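Local coordinates for protein SsfS6 (Streptomyces sp. SF2575, PDB 4FZR) that adopts the two-domain GT-B fold of glycosyltransferases and is related to the erythromycin biosynthesis protein CIII family, at residues Glu92-Pro95 with Leu96-Ile100; Ala115-Leu118 with Ala119-Lys123; Gly166-Ala169 with Pro170-Ala173. All blocks are in the same frame, centred on the assembly; numbering follows the deposited sequence. Where two conformers were deposited one is given.

Contact 1: Glu92-Pro95 with Leu96-Ile100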
loop_
_atom_site.group_PDB
_atom_site.type_symbol
_atom_site.label_atom_id
_atom_site.label_comp_id
_atom_site.label_asym_id
_atom_site.label_seq_id
_atom_site.Cartn_x
_atom_site.Cartn_y
_atom_site.Cartn_z
ATOM N N GLU A 92 3.811 -3.478 -40.438
ATOM C CA GLU A 92 5.107 -2.832 -40.270
ATOM C C GLU A 92 5.165 -2.192 -38.889
ATOM O O GLU A 92 4.166 -1.671 -38.396
ATOM C CB GLU A 92 5.343 -1.781 -41.356
ATOM C CG GLU A 92 5.474 -2.359 -42.759
ATOM C CD GLU A 92 6.003 -1.351 -43.763
ATOM O OE1 GLU A 92 5.245 -0.963 -44.677
ATOM O OE2 GLU A 92 7.181 -0.953 -43.641
ATOM N N GLU A 93 6.338 -2.230 -38.271
ATOM C CA GLU A 93 6.486 -1.812 -36.882
ATOM C C GLU A 93 6.220 -0.326 -36.647
ATOM O O GLU A 93 5.575 0.043 -35.663
ATOM C CB GLU A 93 7.885 -2.165 -36.379
ATOM C CG GLU A 93 8.278 -1.447 -35.101
ATOM C CD GLU A 93 9.337 -2.195 -34.317
ATOM O OE1 GLU A 93 9.476 -3.419 -34.520
ATOM O OE2 GLU A 93 10.032 -1.558 -33.496
ATOM N N LYS A 94 6.713 0.527 -37.539
ATOM C CA LYS A 94 6.651 1.969 -37.310
ATOM C C LYS A 94 5.223 2.517 -37.334
ATOM O O LYS A 94 4.790 3.159 -36.378
ATOM C CB LYS A 94 7.521 2.721 -38.317
ATOM C CG LYS A 94 7.781 4.164 -37.923
ATOM C CD LYS A 94 7.198 5.142 -38.931
ATOM C CE LYS A 94 7.566 6.581 -38.593
ATOM N NZ LYS A 94 9.042 6.797 -38.533
ATOM N N PRO A 95 4.482 2.268 -38.424
ATOM C CA PRO A 95 3.104 2.769 -38.438
ATOM C C PRO A 95 2.238 2.068 -37.393
ATOM O O PRO A 95 1.173 2.572 -37.039
ATOM C CB PRO A 95 2.626 2.433 -39.851
ATOM C CG PRO A 95 3.430 1.245 -40.238
ATOM C CD PRO A 95 4.780 1.442 -39.607
ATOM N N LEU A 96 2.700 0.917 -36.912
ATOM C CA LEU A 96 2.020 0.195 -35.842
ATOM C C LEU A 96 2.207 0.933 -34.522
ATOM O O LEU A 96 1.303 0.980 -33.690
ATOM C CB LEU A 96 2.574 -1.225 -35.723
ATOM C CG LEU A 96 1.961 -2.116 -34.642
ATOM C CD1 LEU A 96 0.461 -2.181 -34.801
ATOM C CD2 LEU A 96 2.558 -3.511 -34.717
ATOM N N LEU A 97 3.396 1.499 -34.338
ATOM C CA LEU A 97 3.691 2.302 -33.158
ATOM C C LEU A 97 2.800 3.540 -33.101
ATOM O O LEU A 97 2.312 3.912 -32.036
ATOM C CB LEU A 97 5.162 2.726 -33.155
ATOM C CG LEU A 97 6.093 1.955 -32.218
ATOM C CD1 LEU A 97 5.876 0.454 -32.343
ATOM C CD2 LEU A 97 7.547 2.317 -32.504
ATOM N N GLU A 98 2.598 4.177 -34.250
ATOM C CA GLU A 98 1.754 5.361 -34.324
ATOM C C GLU A 98 0.295 4.979 -34.098
ATOM O O GLU A 98 -0.462 5.715 -33.467
ATOM C CB GLU A 98 1.928 6.055 -35.676
ATOM C CG GLU A 98 3.323 6.639 -35.884
ATOM C CD GLU A 98 3.609 7.022 -37.328
ATOM O OE1 GLU A 98 3.052 6.380 -38.245
ATOM O OE2 GLU A 98 4.400 7.966 -37.545
ATOM N N HIS A 99 -0.090 3.819 -34.617
ATOM C CA HIS A 99 -1.432 3.291 -34.414
ATOM C C HIS A 99 -1.722 3.166 -32.918
ATOM O O HIS A 99 -2.744 3.646 -32.426
ATOM C CB HIS A 99 -1.557 1.929 -35.097
ATOM C CG HIS A 99 -2.890 1.278 -34.915
ATOM N ND1 HIS A 99 -3.059 0.119 -34.184
ATOM C CD2 HIS A 99 -4.119 1.612 -35.372
ATOM C CE1 HIS A 99 -4.331 -0.227 -34.197
ATOM N NE2 HIS A 99 -5.000 0.663 -34.911
ATOM N N ILE A 100 -0.805 2.521 -32.205
ATOM C CA ILE A 100 -0.890 2.389 -30.755
ATOM C C ILE A 100 -0.986 3.751 -30.077
ATOM O O ILE A 100 -1.822 3.961 -29.198
ATOM C CB ILE A 100 0.344 1.652 -30.202
ATOM C CG1 ILE A 100 0.260 0.160 -30.530
ATOM C CG2 ILE A 100 0.461 1.854 -28.695
ATOM C CD1 ILE A 100 1.507 -0.620 -30.174
#
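Lys-94 and Glu-98 meet one turn apart near the start of helix 93-122, a long alpha-helix in the N-terminal half of a GT-B fold.

The backbone bonds are those of an opening helical turn. Leu-97 N reaches Glu-93 O at 2.9 Å and leans weakly on Lys-94 O as well, while Leu-96 N to Glu-92 O is weak. Glu-98 N bonds Lys-94 O at 3.2 Å, and His-99 N bonds Pro-95 O at 3.0 Å. Pro-95 offers no N-H, which costs little so early in a helix.

Glu-93 and Leu-97 lie side by side, pointing the same way, with Glu-93 CG 4.1 Å from Leu-97 CD1; that methyl comes nearer still to the backbone, 3.4 Å from Glu-93 O. The Glu-93 chain stays extended beyond CG, and its OE1 makes a salt bridge to Arg-337 on helix 333-341, tying this helix to the C-terminal half of the protein.

The charged pair is looser. Lys-94 bends at chi2 (-117°) and again at chi4, leaving its NZ 4.9 Å from Glu-98 OE2, so the opposite charges are near without touching. What does meet OE2 of Glu-98 is the methylene CE of Lys-94, 3.6 Å away, while Glu-98 OE1 sits 3.6 Å from Pro-95 CA.

Contact 2: Ala115-Leu118 with Ala119-Lys123; sequences ALAL and AERWK
Leu-116 and Glu-120 touch one turn apart in the last turns of helix 93-122. OE2 of Glu-120 comes over the branch point of the leucine, 3.7 Å from Leu-116 CG and about equally far from both of its methyls, as the two side chains slant across one another. With Glu-120 CG beside its own backbone N (chi1 -82°), the extended acid runs back along the helix toward Leu-116, and its CG lies 3.5 Å from Leu-116 O.

Beneath this the backbone is regular. Ala-119 N bonds Ala-115 O, Glu-120 N bonds Leu-116 O and Arg-121 N bonds Ala-117 O. Trp-122 N to Leu-118 O is 2.8 Å long, and Lys-123 N still bonds Ala-119 O, although Lys-123 itself has left helical angles with positive phi.

Farther out, Ala-119 and Trp-122 pack on Leu-19 of strand 17-21, Leu-118 packs on Ala-49 of strand 45-51, and the indole takes a cation-pi contact from Arg-17. Phe-222 of the second subunit meets the indole with planes about 80° apart and also packs on Leu-118. In the conformer described, Arg-121 brings NH1 to 4.1 Å from Ala-117 CB, while its NH2 forms a salt bridge with Glu-223 of the second subunit.

Trp-122 thus serves both neighbours, packing on the strands of its own sheet and meeting Phe-222 of the second subunit; with Leu-118 it gives the subunit interface an apolar patch, and the ion pair of Arg-121 with the other chain lies beside it.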
loop_
_atom_site.group_PDB
_atom_site.type_symbol
_atom_site.label_atom_id
_atom_site.label_comp_id
_atom_site.label_asym_id
_atom_site.label_seq_id
_atom_site.Cartn_x
_atom_site.Cartn_y
_atom_site.Cartn_z
ATOM N N ALA A 115 -11.968 13.380 -15.145
ATOM C CA ALA A 115 -10.666 13.587 -14.527
ATOM C C ALA A 115 -10.467 15.067 -14.220
ATOM O O ALA A 115 -9.931 15.429 -13.169
ATOM C CB ALA A 115 -9.549 13.066 -15.426
ATOM N N LEU A 116 -10.910 15.920 -15.137
ATOM C CA LEU A 116 -10.782 17.359 -14.958
ATOM C C LEU A 116 -11.759 17.858 -13.898
ATOM O O LEU A 116 -11.401 18.682 -13.056
ATOM C CB LEU A 116 -11.034 18.089 -16.275
ATOM C CG LEU A 116 -10.829 19.601 -16.195
ATOM C CD1 LEU A 116 -9.425 19.933 -15.700
ATOM C CD2 LEU A 116 -11.086 20.252 -17.543
ATOM N N ALA A 117 -12.989 17.351 -13.944
ATOM C CA ALA A 117 -14.010 17.722 -12.971
ATOM C C ALA A 117 -13.540 17.329 -11.579
ATOM O O ALA A 117 -13.699 18.082 -10.621
ATOM C CB ALA A 117 -15.344 17.044 -13.296
ATOM N N LEU A 118 -12.947 16.145 -11.479
ATOM C CA LEU A 118 -12.425 15.661 -10.210
ATOM C C LEU A 118 -11.321 16.581 -9.689
ATOM O O LEU A 118 -11.300 16.928 -8.510
ATOM C CB LEU A 118 -11.892 14.237 -10.370
ATOM C CG LEU A 118 -11.246 13.614 -9.132
ATOM C CD1 LEU A 118 -12.240 13.498 -7.979
ATOM C CD2 LEU A 118 -10.667 12.256 -9.487
ATOM N N ALA A 119 -10.413 16.977 -10.577
ATOM C CA ALA A 119 -9.267 17.808 -10.202
ATOM C C ALA A 119 -9.683 19.217 -9.782
ATOM O O ALA A 119 -9.003 19.866 -8.987
ATOM C CB ALA A 119 -8.274 17.876 -11.352
ATOM N N GLU A 120 -10.791 19.695 -10.331
ATOM C CA GLU A 120 -11.321 20.998 -9.954
ATOM C C GLU A 120 -11.934 20.957 -8.556
ATOM O O GLU A 120 -11.861 21.931 -7.811
ATOM C CB GLU A 120 -12.354 21.461 -10.981
ATOM C CG GLU A 120 -11.737 22.098 -12.212
ATOM C CD GLU A 120 -12.673 22.097 -13.404
ATOM O OE1 GLU A 120 -13.825 21.637 -13.252
ATOM O OE2 GLU A 120 -12.257 22.550 -14.493
ATOM N N ARG A 121 -12.548 19.831 -8.208
ATOM C CA ARG A 121 -13.124 19.664 -6.880
ATOM C C ARG A 121 -12.043 19.370 -5.848
ATOM O O ARG A 121 -12.084 19.880 -4.729
ATOM C CB ARG A 121 -14.151 18.533 -6.876
ATOM C CG ARG A 121 -15.491 18.906 -7.476
ATOM C CD ARG A 121 -16.459 17.737 -7.414
ATOM N NE ARG A 121 -17.832 18.135 -7.720
ATOM C CZ ARG A 121 -18.333 18.241 -8.949
ATOM N NH1 ARG A 121 -17.579 17.986 -10.012
ATOM N NH2 ARG A 121 -19.595 18.611 -9.116
ATOM N N TRP A 122 -11.078 18.544 -6.232
ATOM C CA TRP A 122 -10.061 18.071 -5.294
ATOM C C TRP A 122 -8.876 19.028 -5.188
ATOM O O TRP A 122 -8.216 19.092 -4.150
ATOM C CB TRP A 122 -9.578 16.679 -5.707
ATOM C CG TRP A 122 -8.927 15.909 -4.601
ATOM C CD1 TRP A 122 -9.501 15.522 -3.427
ATOM C CD2 TRP A 122 -7.580 15.416 -4.573
ATOM N NE1 TRP A 122 -8.595 14.823 -2.666
ATOM C CE2 TRP A 122 -7.410 14.744 -3.347
ATOM C CE3 TRP A 122 -6.505 15.481 -5.462
ATOM C CZ2 TRP A 122 -6.207 14.143 -2.987
ATOM C CZ3 TRP A 122 -5.310 14.883 -5.102
ATOM C CH2 TRP A 122 -5.172 14.221 -3.876
ATOM N N LYS A 123 -8.606 19.761 -6.264
ATOM C CA LYS A 123 -7.560 20.783 -6.272
ATOM C C LYS A 123 -6.174 20.232 -5.933
ATOM O O LYS A 123 -5.626 20.521 -4.871
ATOM C CB LYS A 123 -7.919 21.912 -5.304
ATOM C CG LYS A 123 -9.003 22.839 -5.818
ATOM C CD LYS A 123 -9.615 23.656 -4.691
ATOM C CE LYS A 123 -10.603 22.833 -3.874
ATOM N NZ LYS A 123 -11.258 23.631 -2.797
#

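Contact 3: Gly166-Ala169 with Pro170-Ala173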
loop_
_atom_site.group_PDB
_atom_site.type_symbol
_atom_site.label_atom_id
_atom_site.label_comp_id
_atom_site.label_asym_id
_atom_site.label_seq_id
_atom_site.Cartn_x
_atom_site.Cartn_y
_atom_site.Cartn_z
ATOM N N GLY A 166 -0.191 14.031 -31.120
ATOM C CA GLY A 166 -0.794 14.376 -32.395
ATOM C C GLY A 166 -2.301 14.210 -32.389
ATOM O O GLY A 166 -3.039 15.140 -32.709
ATOM N N GLU A 167 -2.755 13.016 -32.021
ATOM C CA GLU A 167 -4.182 12.704 -31.975
ATOM C C GLU A 167 -4.961 13.683 -31.088
ATOM O O GLU A 167 -6.158 13.898 -31.287
ATOM C CB GLU A 167 -4.386 11.270 -31.476
ATOM C CG GLU A 167 -5.828 10.781 -31.517
ATOM C CD GLU A 167 -6.275 10.379 -32.911
ATOM O OE1 GLU A 167 -5.611 10.779 -33.892
ATOM O OE2 GLU A 167 -7.288 9.656 -33.026
ATOM N N LEU A 168 -4.278 14.284 -30.119
ATOM C CA LEU A 168 -4.925 15.211 -29.192
ATOM C C LEU A 168 -4.801 16.666 -29.641
ATOM O O LEU A 168 -5.044 17.585 -28.856
ATOM C CB LEU A 168 -4.322 15.054 -27.795
ATOM C CG LEU A 168 -4.693 13.774 -27.044
ATOM C CD1 LEU A 168 -3.948 13.721 -25.723
ATOM C CD2 LEU A 168 -6.199 13.702 -26.826
ATOM N N ALA A 169 -4.441 16.872 -30.905
ATOM C CA ALA A 169 -4.184 18.216 -31.418
ATOM C C ALA A 169 -5.324 19.193 -31.119
ATOM O O ALA A 169 -5.076 20.304 -30.652
ATOM C CB ALA A 169 -3.883 18.172 -32.919
ATOM N N PRO A 170 -6.578 18.784 -31.379
ATOM C CA PRO A 170 -7.702 19.695 -31.128
ATOM C C PRO A 170 -7.844 20.115 -29.663
ATOM O O PRO A 170 -8.030 21.302 -29.394
ATOM C CB PRO A 170 -8.921 18.873 -31.562
ATOM C CG PRO A 170 -8.386 17.871 -32.514
ATOM C CD PRO A 170 -7.025 17.526 -32.000
ATOM N N GLU A 171 -7.763 19.166 -28.733
ATOM C CA GLU A 171 -7.948 19.475 -27.315
ATOM C C GLU A 171 -6.863 20.411 -26.783
ATOM O O GLU A 171 -7.109 21.200 -25.871
ATOM C CB GLU A 171 -7.999 18.193 -26.476
ATOM C CG GLU A 171 -9.337 17.466 -26.542
ATOM C CD GLU A 171 -9.599 16.838 -27.898
ATOM O OE1 GLU A 171 -8.625 16.444 -28.574
ATOM O OE2 GLU A 171 -10.782 16.738 -28.289
ATOM N N LEU A 172 -5.668 20.320 -27.354
ATOM C CA LEU A 172 -4.567 21.194 -26.969
ATOM C C LEU A 172 -4.753 22.593 -27.551
ATOM O O LEU A 172 -4.187 23.566 -27.049
ATOM C CB LEU A 172 -3.230 20.603 -27.423
ATOM C CG LEU A 172 -2.729 19.400 -26.618
ATOM C CD1 LEU A 172 -1.397 18.906 -27.160
ATOM C CD2 LEU A 172 -2.598 19.765 -25.149
ATOM N N ALA A 173 -5.552 22.690 -28.608
ATOM C CA ALA A 173 -5.855 23.979 -29.220
ATOM C C ALA A 173 -6.823 24.771 -28.342
ATOM O O ALA A 173 -6.730 25.995 -28.254
ATOM C CB ALA A 173 -6.433 23.788 -30.616
#
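The carboxylate of Glu-171 has Leu-168 on both sides of its plane: methyl CD2 stands well out to one side, 4.1 Å from Glu-171 OE1, while Leu-168 O lies a little off the plane on the other, 3.8 Å from the same oxygen. The two side chains cross at about a right angle; the bend of Glu-171 at chi2 (70°) turns its carboxylate back toward Leu-168. The puckered ring of Pro-170 sets its CD against Ala-169 CB at 3.3 Å.

The backbone here breaks between helices 158-167 and 169-173. Leu-168 leaves the first and takes the N-cap position of the second, where its carbonyl accepts Leu-172 N at 3.2 Å, almost straight on (C=O...N 169°). Ala-173 N bonds Pro-170 O and makes a weak bond to Ala-169 O.

Both acids have arginine partners: Glu-171 OE2 forms a salt bridge with Arg-82 and Glu-167 OE2 with Arg-106, the latter on helix 93-122. The break rests against that same helix, where Leu-168 packs on Val-108 and Leu-109 and Glu-171 also reaches Leu-109, while Phe-180 of a following loop touches Leu-168 and Leu-172.

Helix 93-122 is the common thread. Contact 1 lies near its start and contact 2 at its end, with centres 33 Å apart and nearest atoms about 18 Å apart. Contact 3 packs against the middle of that helix through Val-108 and Leu-109; its centre is 19 Å from that of contact 1 and 21 Å from that of contact 2, with nearest atoms about 7 Å and 9 Å away, so none of the three touch. Contact 1 faces helix 333-341 of the C-terminal half, and its Lys-94, Leu-97 and Glu-98 touch Leu-159 of helix 158-167, which ends in contact 3. Contact 2 faces the second subunit, and contact 3 joins two short helices to the long one.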